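Long-range contacts in erythrocyte membrane protein 1 (Plasmodium falciparum, PDB 6S8T), which binds ICAM-1, through which infected erythrocytes adhere to host cells, as one DBLbeta domain of the much longer PfEMP1 surface protein: residues M19-H24 with T285-Y290; K173-I178 with K269-S274; A37-D42 with K136-L141. One frame throughout, in Å; residues are numbered along the deposited sequence.

Contact 1: residues M19-H24 with T285-Y290; sequences MAHQMH and TPLDDY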
loop_
_atom_site.group_PDB
_atom_site.type_symbol
_atom_site.label_atom_id
_atom_site.label_comp_id
_atom_site.label_asym_id
_atom_site.label_seq_id
_atom_site.Cartn_x
_atom_site.Cartn_y
_atom_site.Cartn_z
ATOM N N MET A 19 13.887 -5.310 9.413
ATOM C CA MET A 19 14.266 -5.918 8.141
ATOM C C MET A 19 14.299 -4.880 7.026
ATOM O O MET A 19 15.190 -4.912 6.167
ATOM C CB MET A 19 13.306 -7.053 7.777
ATOM C CG MET A 19 13.347 -8.264 8.700
ATOM S SD MET A 19 14.968 -9.048 8.816
ATOM C CE MET A 19 15.473 -9.049 7.101
ATOM N N ALA A 20 13.335 -3.951 7.025
ATOM C CA ALA A 20 13.318 -2.904 6.008
ATOM C C ALA A 20 14.561 -2.030 6.098
ATOM O O ALA A 20 15.125 -1.632 5.072
ATOM C CB ALA A 20 12.053 -2.053 6.150
ATOM N N HIS A 21 14.998 -1.721 7.320
ATOM C CA HIS A 21 16.224 -0.951 7.499
ATOM C C HIS A 21 17.420 -1.668 6.883
ATOM O O HIS A 21 18.307 -1.027 6.307
ATOM C CB HIS A 21 16.452 -0.686 8.987
ATOM C CG HIS A 21 17.620 0.205 9.271
ATOM N ND1 HIS A 21 18.907 -0.273 9.393
ATOM C CD2 HIS A 21 17.695 1.543 9.461
ATOM C CE1 HIS A 21 19.725 0.734 9.642
ATOM N NE2 HIS A 21 19.015 1.846 9.688
ATOM N N GLN A 22 17.457 -3.000 6.982
ATOM C CA GLN A 22 18.548 -3.751 6.367
ATOM C C GLN A 22 18.486 -3.670 4.846
ATOM O O GLN A 22 19.521 -3.527 4.184
ATOM C CB GLN A 22 18.510 -5.209 6.830
ATOM C CG GLN A 22 19.549 -6.106 6.171
ATOM C CD GLN A 22 19.439 -7.546 6.628
ATOM O OE1 GLN A 22 18.973 -7.823 7.734
ATOM N NE2 GLN A 22 19.855 -8.474 5.774
ATOM N N MET A 23 17.282 -3.758 4.273
ATOM C CA MET A 23 17.138 -3.623 2.827
ATOM C C MET A 23 17.556 -2.233 2.351
ATOM O O MET A 23 18.136 -2.101 1.267
ATOM C CB MET A 23 15.695 -3.926 2.409
ATOM C CG MET A 23 15.203 -5.325 2.777
ATOM S SD MET A 23 16.081 -6.654 1.922
ATOM C CE MET A 23 15.334 -8.095 2.681
ATOM N N HIS A 24 17.272 -1.193 3.144
ATOM C CA HIS A 24 17.670 0.165 2.778
ATOM C C HIS A 24 19.186 0.315 2.742
ATOM O O HIS A 24 19.732 0.952 1.832
ATOM C CB HIS A 24 17.069 1.175 3.755
ATOM C CG HIS A 24 17.658 2.550 3.641
ATOM N ND1 HIS A 24 17.562 3.311 2.495
ATOM C CD2 HIS A 24 18.346 3.302 4.534
ATOM C CE1 HIS A 24 18.166 4.472 2.687
ATOM N NE2 HIS A 24 18.650 4.491 3.915
ATOM N N THR A 285 12.791 9.828 7.416
ATOM C CA THR A 285 12.181 9.242 6.231
ATOM C C THR A 285 11.694 7.839 6.578
ATOM O O THR A 285 12.459 7.044 7.151
ATOM C CB THR A 285 13.173 9.183 5.062
ATOM O OG1 THR A 285 13.735 10.483 4.843
ATOM C CG2 THR A 285 12.480 8.713 3.792
ATOM N N PRO A 286 10.449 7.495 6.258
ATOM C CA PRO A 286 9.945 6.158 6.586
ATOM C C PRO A 286 10.591 5.084 5.724
ATOM O O PRO A 286 11.152 5.351 4.659
ATOM C CB PRO A 286 8.443 6.266 6.307
ATOM C CG PRO A 286 8.332 7.350 5.294
ATOM C CD PRO A 286 9.414 8.335 5.632
ATOM N N LEU A 287 10.497 3.844 6.207
ATOM C CA LEU A 287 11.107 2.695 5.548
ATOM C C LEU A 287 10.077 1.797 4.872
ATOM O O LEU A 287 10.399 0.661 4.505
ATOM C CB LEU A 287 11.934 1.894 6.552
ATOM C CG LEU A 287 13.192 2.582 7.084
ATOM C CD1 LEU A 287 13.797 1.778 8.222
ATOM C CD2 LEU A 287 14.204 2.774 5.964
ATOM N N ASP A 288 8.846 2.288 4.695
ATOM C CA ASP A 288 7.793 1.470 4.098
ATOM C C ASP A 288 8.131 1.064 2.667
ATOM O O ASP A 288 7.694 0.003 2.204
ATOM C CB ASP A 288 6.462 2.227 4.134
ATOM C CG ASP A 288 6.026 2.594 5.551
ATOM O OD1 ASP A 288 6.725 3.395 6.210
ATOM O OD2 ASP A 288 4.977 2.085 6.002
ATOM N N ASP A 289 8.903 1.882 1.953
ATOM C CA ASP A 289 9.222 1.572 0.564
ATOM C C ASP A 289 10.176 0.385 0.406
ATOM O O ASP A 289 10.484 0.026 -0.737
ATOM C CB ASP A 289 9.798 2.809 -0.134
ATOM C CG ASP A 289 10.958 3.432 0.625
ATOM O OD1 ASP A 289 10.988 3.338 1.873
ATOM O OD2 ASP A 289 11.838 4.033 -0.033
ATOM N N TYR A 290 10.639 -0.243 1.489
ATOM C CA TYR A 290 11.445 -1.456 1.385
ATOM C C TYR A 290 10.705 -2.707 1.833
ATOM O O TYR A 290 11.298 -3.790 1.849
ATOM C CB TYR A 290 12.743 -1.313 2.183
ATOM C CG TYR A 290 13.602 -0.179 1.699
ATOM C CD1 TYR A 290 14.473 -0.343 0.628
ATOM C CD2 TYR A 290 13.528 1.069 2.299
ATOM C CE1 TYR A 290 15.253 0.705 0.180
ATOM C CE2 TYR A 290 14.299 2.118 1.861
ATOM C CZ TYR A 290 15.161 1.934 0.805
ATOM O OH TYR A 290 15.930 2.989 0.379
#
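Tyr290 OH is gripped by two groups: ND1 of His24 donates to it over 2.7 Å, and the carboxylate of Glu254, on helix 246-268, hydrogen-bonds the same oxygen. The histidine bond is nearly straight, 159° at the hydrogen, and the hydroxyl lies close to the imidazole plane, at the ring edge.

The tyrosine ring is also held by carbon. CB of His24 sits over one face in a CH-pi contact, 3.7 Å from the ring centroid and displaced toward the rim. CG of His24 runs anti to the backbone N (chi1 167°), which carries the imidazole past that face and on to the hydroxyl, its plane turned 59° from the phenol. One residue therefore touches both the face and the polar end of Tyr290.

Nearer the backbone of Tyr290, its CB meets CB of Met23 at 3.9 Å and lies close to the carbonyl O of Ala20. The Ala20 methyl packs against CB of Leu287 at 4.0 Å, and the small side chain allows the loop to come close to the helix. Leu287 then splits its branches: CD1 reaches CB of His21 at 3.7 Å, while CD2 approaches CB of His24.

In this helical, disulfide-linked Duffy-binding-like domain, the N-terminal helix 16-32 thus docks on a loop of the helical core, the one leading into helix 293-319. Helix 246-268 contributes Glu254 and Arg257 beside His24 and Tyr290, helix 388-402 meets Met23 through His393 and Phe394, and helix 172-194 packs against Pro286, Asp288 and Asp289.

Contact 2: residues K173-I178 with K269-S274; sequences KDQESI and KNLKKS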
loop_
_atom_site.group_PDB
_atom_site.type_symbol
_atom_site.label_atom_id
_atom_site.label_comp_id
_atom_site.label_asym_id
_atom_site.label_seq_id
_atom_site.Cartn_x
_atom_site.Cartn_y
_atom_site.Cartn_z
ATOM N N LYS A 173 -6.692 7.886 16.969
ATOM C CA LYS A 173 -6.580 6.707 16.119
ATOM C C LYS A 173 -6.820 7.044 14.653
ATOM O O LYS A 173 -6.253 6.390 13.768
ATOM C CB LYS A 173 -7.546 5.618 16.590
ATOM C CG LYS A 173 -9.014 5.873 16.283
ATOM C CD LYS A 173 -9.885 4.768 16.864
ATOM C CE LYS A 173 -9.386 3.393 16.436
ATOM N NZ LYS A 173 -10.105 2.283 17.128
ATOM N N ASP A 174 -7.642 8.055 14.373
ATOM C CA ASP A 174 -7.856 8.458 12.988
ATOM C C ASP A 174 -6.653 9.210 12.434
ATOM O O ASP A 174 -6.359 9.103 11.239
ATOM C CB ASP A 174 -9.119 9.311 12.873
ATOM C CG ASP A 174 -10.379 8.531 13.194
ATOM O OD1 ASP A 174 -10.426 7.317 12.888
ATOM O OD2 ASP A 174 -11.323 9.130 13.755
ATOM N N GLN A 175 -5.950 9.971 13.278
ATOM C CA GLN A 175 -4.737 10.638 12.821
ATOM C C GLN A 175 -3.667 9.623 12.432
ATOM O O GLN A 175 -3.010 9.773 11.394
ATOM C CB GLN A 175 -4.215 11.590 13.898
ATOM C CG GLN A 175 -5.159 12.740 14.220
ATOM C CD GLN A 175 -4.534 13.797 15.116
ATOM O OE1 GLN A 175 -3.557 14.445 14.742
ATOM N NE2 GLN A 175 -5.099 13.976 16.305
ATOM N N GLU A 176 -3.485 8.578 13.240
ATOM C CA GLU A 176 -2.496 7.560 12.902
ATOM C C GLU A 176 -2.877 6.823 11.624
ATOM O O GLU A 176 -2.009 6.497 10.806
ATOM C CB GLU A 176 -2.326 6.584 14.064
ATOM C CG GLU A 176 -1.088 6.854 14.899
ATOM C CD GLU A 176 -0.946 5.895 16.061
ATOM O OE1 GLU A 176 -1.965 5.610 16.725
ATOM O OE2 GLU A 176 0.184 5.420 16.306
ATOM N N SER A 177 -4.171 6.563 11.428
ATOM C CA SER A 177 -4.616 5.898 10.208
ATOM C C SER A 177 -4.332 6.752 8.976
ATOM O O SER A 177 -3.969 6.222 7.919
ATOM C CB SER A 177 -6.108 5.569 10.314
ATOM O OG SER A 177 -6.557 4.824 9.197
ATOM N N ILE A 178 -4.487 8.075 9.094
ATOM C CA ILE A 178 -4.171 8.970 7.982
ATOM C C ILE A 178 -2.667 9.002 7.733
ATOM O O ILE A 178 -2.214 9.012 6.582
ATOM C CB ILE A 178 -4.725 10.384 8.252
ATOM C CG1 ILE A 178 -6.249 10.368 8.366
ATOM C CG2 ILE A 178 -4.303 11.343 7.154
ATOM C CD1 ILE A 178 -6.851 11.732 8.703
ATOM N N LYS A 269 2.409 18.098 8.237
ATOM C CA LYS A 269 2.657 18.979 9.372
ATOM C C LYS A 269 1.402 19.686 9.867
ATOM O O LYS A 269 1.427 20.250 10.967
ATOM C CB LYS A 269 3.722 20.017 9.015
ATOM C CG LYS A 269 5.124 19.447 8.869
ATOM C CD LYS A 269 6.146 20.554 8.660
ATOM C CE LYS A 269 7.556 19.997 8.556
ATOM N NZ LYS A 269 8.562 21.082 8.408
ATOM N N ASN A 270 0.314 19.674 9.097
ATOM C CA ASN A 270 -0.934 20.277 9.548
ATOM C C ASN A 270 -1.657 19.436 10.593
ATOM O O ASN A 270 -2.574 19.946 11.245
ATOM C CB ASN A 270 -1.858 20.527 8.355
ATOM C CG ASN A 270 -1.358 21.640 7.453
ATOM O OD1 ASN A 270 -0.788 22.628 7.922
ATOM N ND2 ASN A 270 -1.560 21.482 6.149
ATOM N N LEU A 271 -1.271 18.174 10.765
ATOM C CA LEU A 271 -1.849 17.328 11.799
ATOM C C LEU A 271 -1.130 17.553 13.124
ATOM O O LEU A 271 0.070 17.844 13.161
ATOM C CB LEU A 271 -1.766 15.853 11.400
ATOM C CG LEU A 271 -2.868 15.274 10.503
ATOM C CD1 LEU A 271 -2.944 15.988 9.161
ATOM C CD2 LEU A 271 -2.660 13.781 10.297
ATOM N N LYS A 272 -1.878 17.414 14.222
ATOM C CA LYS A 272 -1.323 17.743 15.531
ATOM C C LYS A 272 -0.552 16.585 16.156
ATOM O O LYS A 272 0.419 16.820 16.884
ATOM C CB LYS A 272 -2.434 18.198 16.474
ATOM C CG LYS A 272 -3.007 19.569 16.134
ATOM C CD LYS A 272 -3.857 20.115 17.264
ATOM C CE LYS A 272 -4.329 21.530 16.963
ATOM N NZ LYS A 272 -5.073 22.128 18.111
ATOM N N LYS A 273 -0.957 15.343 15.898
ATOM C CA LYS A 273 -0.262 14.206 16.483
ATOM C C LYS A 273 1.134 14.077 15.886
ATOM O O LYS A 273 1.322 14.186 14.670
ATOM C CB LYS A 273 -1.054 12.918 16.260
ATOM C CG LYS A 273 -0.485 11.715 16.999
ATOM C CD LYS A 273 -1.341 10.480 16.792
ATOM C CE LYS A 273 -0.765 9.284 17.533
ATOM N NZ LYS A 273 -0.689 9.520 19.000
ATOM N N SER A 274 2.120 13.845 16.752
ATOM C CA SER A 274 3.512 13.809 16.330
ATOM C C SER A 274 4.260 12.553 16.757
ATOM O O SER A 274 5.454 12.439 16.460
ATOM C CB SER A 274 4.258 15.044 16.860
ATOM O OG SER A 274 4.109 15.163 18.265
#
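Gln175 reaches from helix 172-194 to the backbone of Lys273, whose N donates to OE1 over 3.0 Å with an angle of 157° at the hydrogen. The donor is tilted out of the carbonyl plane of the amide. Gln175 gets there by setting CG anti to its own carbonyl carbon (chi1 -64°) and then running extended through chi2, which holds the amide off the helix, facing the loop. The same oxygen touches CB of Lys273 at 3.3 Å, and the two side chains run obliquely past each other. At the other end of the amide, NE2 makes a weak hydrogen bond to the carbonyl O of Ile170.

Lys273 is straight as far as CE, its CG opposite the backbone N, and bends only at the last torsion (chi4 60°). Its aliphatic part lies across Glu176, with CE 3.6 Å from CG of the glutamate. The bend turns the ammonium to Asn275 and Gln172, both hydrogen-bonded to NZ, and leaves it 4.7 Å from Glu176 OE1, too far for a salt bridge, though the opposite charges probably attract. Glu176 is extended beyond CG and uses OE2 to accept from the backbone N of Asp277, a further tie between helix and loop.

On the apolar side, Leu271 turns CD2 toward CG2 of Ile178, a loose approach of 4.3 Å.

Helix 172-194 is thereby fastened to the stretch that follows helix 246-268 within the Duffy-binding family region. Helix 137-163 completes the greasy edge, with Ile157 against both Ile178 and Leu271, and Tyr160 against Ile178.

Contact 3: residues A37-D42 with K136-L141; sequences AKLRAD and KAIHSL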
loop_
_atom_site.group_PDB
_atom_site.type_symbol
_atom_site.label_atom_id
_atom_site.label_comp_id
_atom_site.label_asym_id
_atom_site.label_seq_id
_atom_site.Cartn_x
_atom_site.Cartn_y
_atom_site.Cartn_z
ATOM N N ALA A 37 25.823 9.074 -6.855
ATOM C CA ALA A 37 26.136 10.494 -6.736
ATOM C C ALA A 37 25.700 11.277 -7.967
ATOM O O ALA A 37 25.296 12.439 -7.848
ATOM C CB ALA A 37 27.631 10.680 -6.493
ATOM N N LYS A 38 25.776 10.669 -9.150
ATOM C CA LYS A 38 25.354 11.341 -10.370
ATOM C C LYS A 38 23.842 11.401 -10.525
ATOM O O LYS A 38 23.359 12.051 -11.458
ATOM C CB LYS A 38 25.961 10.648 -11.594
ATOM C CG LYS A 38 27.473 10.756 -11.691
ATOM C CD LYS A 38 27.979 10.178 -13.003
ATOM C CE LYS A 38 29.487 10.325 -13.127
ATOM N NZ LYS A 38 29.989 9.848 -14.448
ATOM N N LEU A 39 23.084 10.749 -9.645
ATOM C CA LEU A 39 21.635 10.698 -9.756
ATOM C C LEU A 39 20.926 11.583 -8.738
ATOM O O LEU A 39 19.688 11.606 -8.714
ATOM C CB LEU A 39 21.152 9.247 -9.622
ATOM C CG LEU A 39 21.615 8.298 -10.735
ATOM C CD1 LEU A 39 21.369 6.848 -10.361
ATOM C CD2 LEU A 39 20.926 8.628 -12.047
ATOM N N ARG A 40 21.667 12.304 -7.899
ATOM C CA ARG A 40 21.064 13.266 -6.986
ATOM C C ARG A 40 20.465 14.417 -7.787
ATOM O O ARG A 40 21.176 15.098 -8.534
ATOM C CB ARG A 40 22.104 13.778 -5.991
ATOM C CG ARG A 40 22.571 12.726 -4.991
ATOM C CD ARG A 40 23.645 13.259 -4.048
ATOM N NE ARG A 40 24.951 13.371 -4.694
ATOM C CZ ARG A 40 25.464 14.506 -5.160
ATOM N NH1 ARG A 40 24.785 15.639 -5.054
ATOM N NH2 ARG A 40 26.659 14.507 -5.733
ATOM N N ALA A 41 19.161 14.634 -7.634
ATOM C CA ALA A 41 18.421 15.560 -8.476
ATOM C C ALA A 41 17.946 16.773 -7.684
ATOM O O ALA A 41 17.937 16.781 -6.450
ATOM C CB ALA A 41 17.221 14.864 -9.126
ATOM N N ASP A 42 17.550 17.806 -8.426
ATOM C CA ASP A 42 17.009 19.034 -7.852
ATOM C C ASP A 42 15.926 19.550 -8.785
ATOM O O ASP A 42 16.204 19.850 -9.950
ATOM C CB ASP A 42 18.102 20.090 -7.654
ATOM C CG ASP A 42 17.560 21.407 -7.114
ATOM O OD1 ASP A 42 16.410 21.438 -6.624
ATOM O OD2 ASP A 42 18.291 22.418 -7.184
ATOM N N LYS A 136 18.288 17.368 -19.233
ATOM C CA LYS A 136 18.160 17.483 -17.786
ATOM C C LYS A 136 17.020 16.613 -17.267
ATOM O O LYS A 136 16.238 17.026 -16.407
ATOM C CB LYS A 136 17.963 18.941 -17.372
ATOM C CG LYS A 136 19.135 19.850 -17.724
ATOM C CD LYS A 136 19.089 21.154 -16.939
ATOM C CE LYS A 136 18.800 22.350 -17.838
ATOM N NZ LYS A 136 19.928 22.644 -18.770
ATOM N N ALA A 137 16.922 15.383 -17.779
ATOM C CA ALA A 137 15.846 14.483 -17.380
ATOM C C ALA A 137 15.961 14.041 -15.930
ATOM O O ALA A 137 14.953 13.651 -15.332
ATOM C CB ALA A 137 15.817 13.256 -18.291
ATOM N N ILE A 138 17.165 14.083 -15.357
ATOM C CA ILE A 138 17.334 13.736 -13.948
ATOM C C ILE A 138 16.554 14.702 -13.067
ATOM O O ILE A 138 15.888 14.294 -12.106
ATOM C CB ILE A 138 18.831 13.714 -13.588
ATOM C CG1 ILE A 138 19.481 12.443 -14.128
ATOM C CG2 ILE A 138 19.033 13.801 -12.086
ATOM C CD1 ILE A 138 18.870 11.192 -13.561
ATOM N N HIS A 139 16.604 15.992 -13.393
ATOM C CA HIS A 139 15.975 17.019 -12.574
ATOM C C HIS A 139 14.514 17.252 -12.931
ATOM O O HIS A 139 13.710 17.557 -12.042
ATOM C CB HIS A 139 16.751 18.332 -12.706
ATOM C CG HIS A 139 18.222 18.189 -12.461
ATOM N ND1 HIS A 139 18.759 18.089 -11.196
ATOM C CD2 HIS A 139 19.267 18.123 -13.318
ATOM C CE1 HIS A 139 20.072 17.973 -11.284
ATOM N NE2 HIS A 139 20.406 17.990 -12.562
ATOM N N SER A 140 14.149 17.119 -14.208
ATOM C CA SER A 140 12.758 17.323 -14.601
ATOM C C SER A 140 11.855 16.212 -14.078
ATOM O O SER A 140 10.685 16.463 -13.766
ATOM C CB SER A 140 12.650 17.425 -16.123
ATOM O OG SER A 140 13.384 18.534 -16.616
ATOM N N LEU A 141 12.371 14.983 -13.977
ATOM C CA LEU A 141 11.555 13.885 -13.467
ATOM C C LEU A 141 11.234 14.074 -11.990
ATOM O O LEU A 141 10.119 13.770 -11.551
ATOM C CB LEU A 141 12.261 12.548 -13.692
ATOM C CG LEU A 141 11.536 11.312 -13.146
ATOM C CD1 LEU A 141 10.181 11.148 -13.811
ATOM C CD2 LEU A 141 12.377 10.057 -13.330
#
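The chain at Ala37-Asp42 reaches the first turn of helix 137-163 mainly through Ala41 and Asp42, with Leu39 adding a side-chain contact; the closest CA atoms are those of Ala41 and His139, 5.0 Å apart. Ala41 and Asp42 are extended, so the loop presents its backbone to the helix, and the N of Asp42 donates to ND1 of His139 over 3.0 Å. The donor lies 5° from the imidazole plane, at the ring edge, and the angle at the hydrogen is 149°. His139 holds CG anti to its carbonyl carbon (chi1 -52°), turning the ring out to the loop, and its CB comes within 3.2 Å of the carbonyl O of Asp42.

Lys136 is the N-cap residue, and its carbonyl O accepts from both the N and the OG of Ser140 in the opening turn. The OG stands above the carbonyl plane. This is the start of one of the long helices of the Duffy-binding-like domain, a largely helical fold cross-linked by disulfides, and here an N-terminal loop of the chain lies over it.

Ile138 takes the apolar side of the contact with two separate branches. CG2 meets the methyl of Ala41 at 3.6 Å, and that methyl also lies 3.3 Å from the Ile138 carbonyl O. CD1 touches CD2 of Leu39, likewise at 3.6 Å, the two side chains crossing at about a right angle. Asn256 of helix 246-268 secures the loop from another direction, its OD1 accepting from Ala41 N and its ND2 donating to Leu39 O. Trp252 of that helix and Ile218 of helix 202-221 pack on Ile138.

Overall arrangement
The three contacts are separate, with no atoms shared or touching. Contact 1 lies about 21 Å from contact 2 and about 22 Å from contact 3, centre to centre, while contacts 2 and 3 are about 32 Å apart; nearest atoms are about 10, 12 and 17 Å apart respectively. In sequence, contact 1 spans the longest interval and encloses the other two, which follow one another. Helix 246-268 links all three: it borders contacts 1 and 3, and its C-terminal end runs on into the loop of contact 2. Helix 137-163 begins in contact 3 and lines contact 2 farther along.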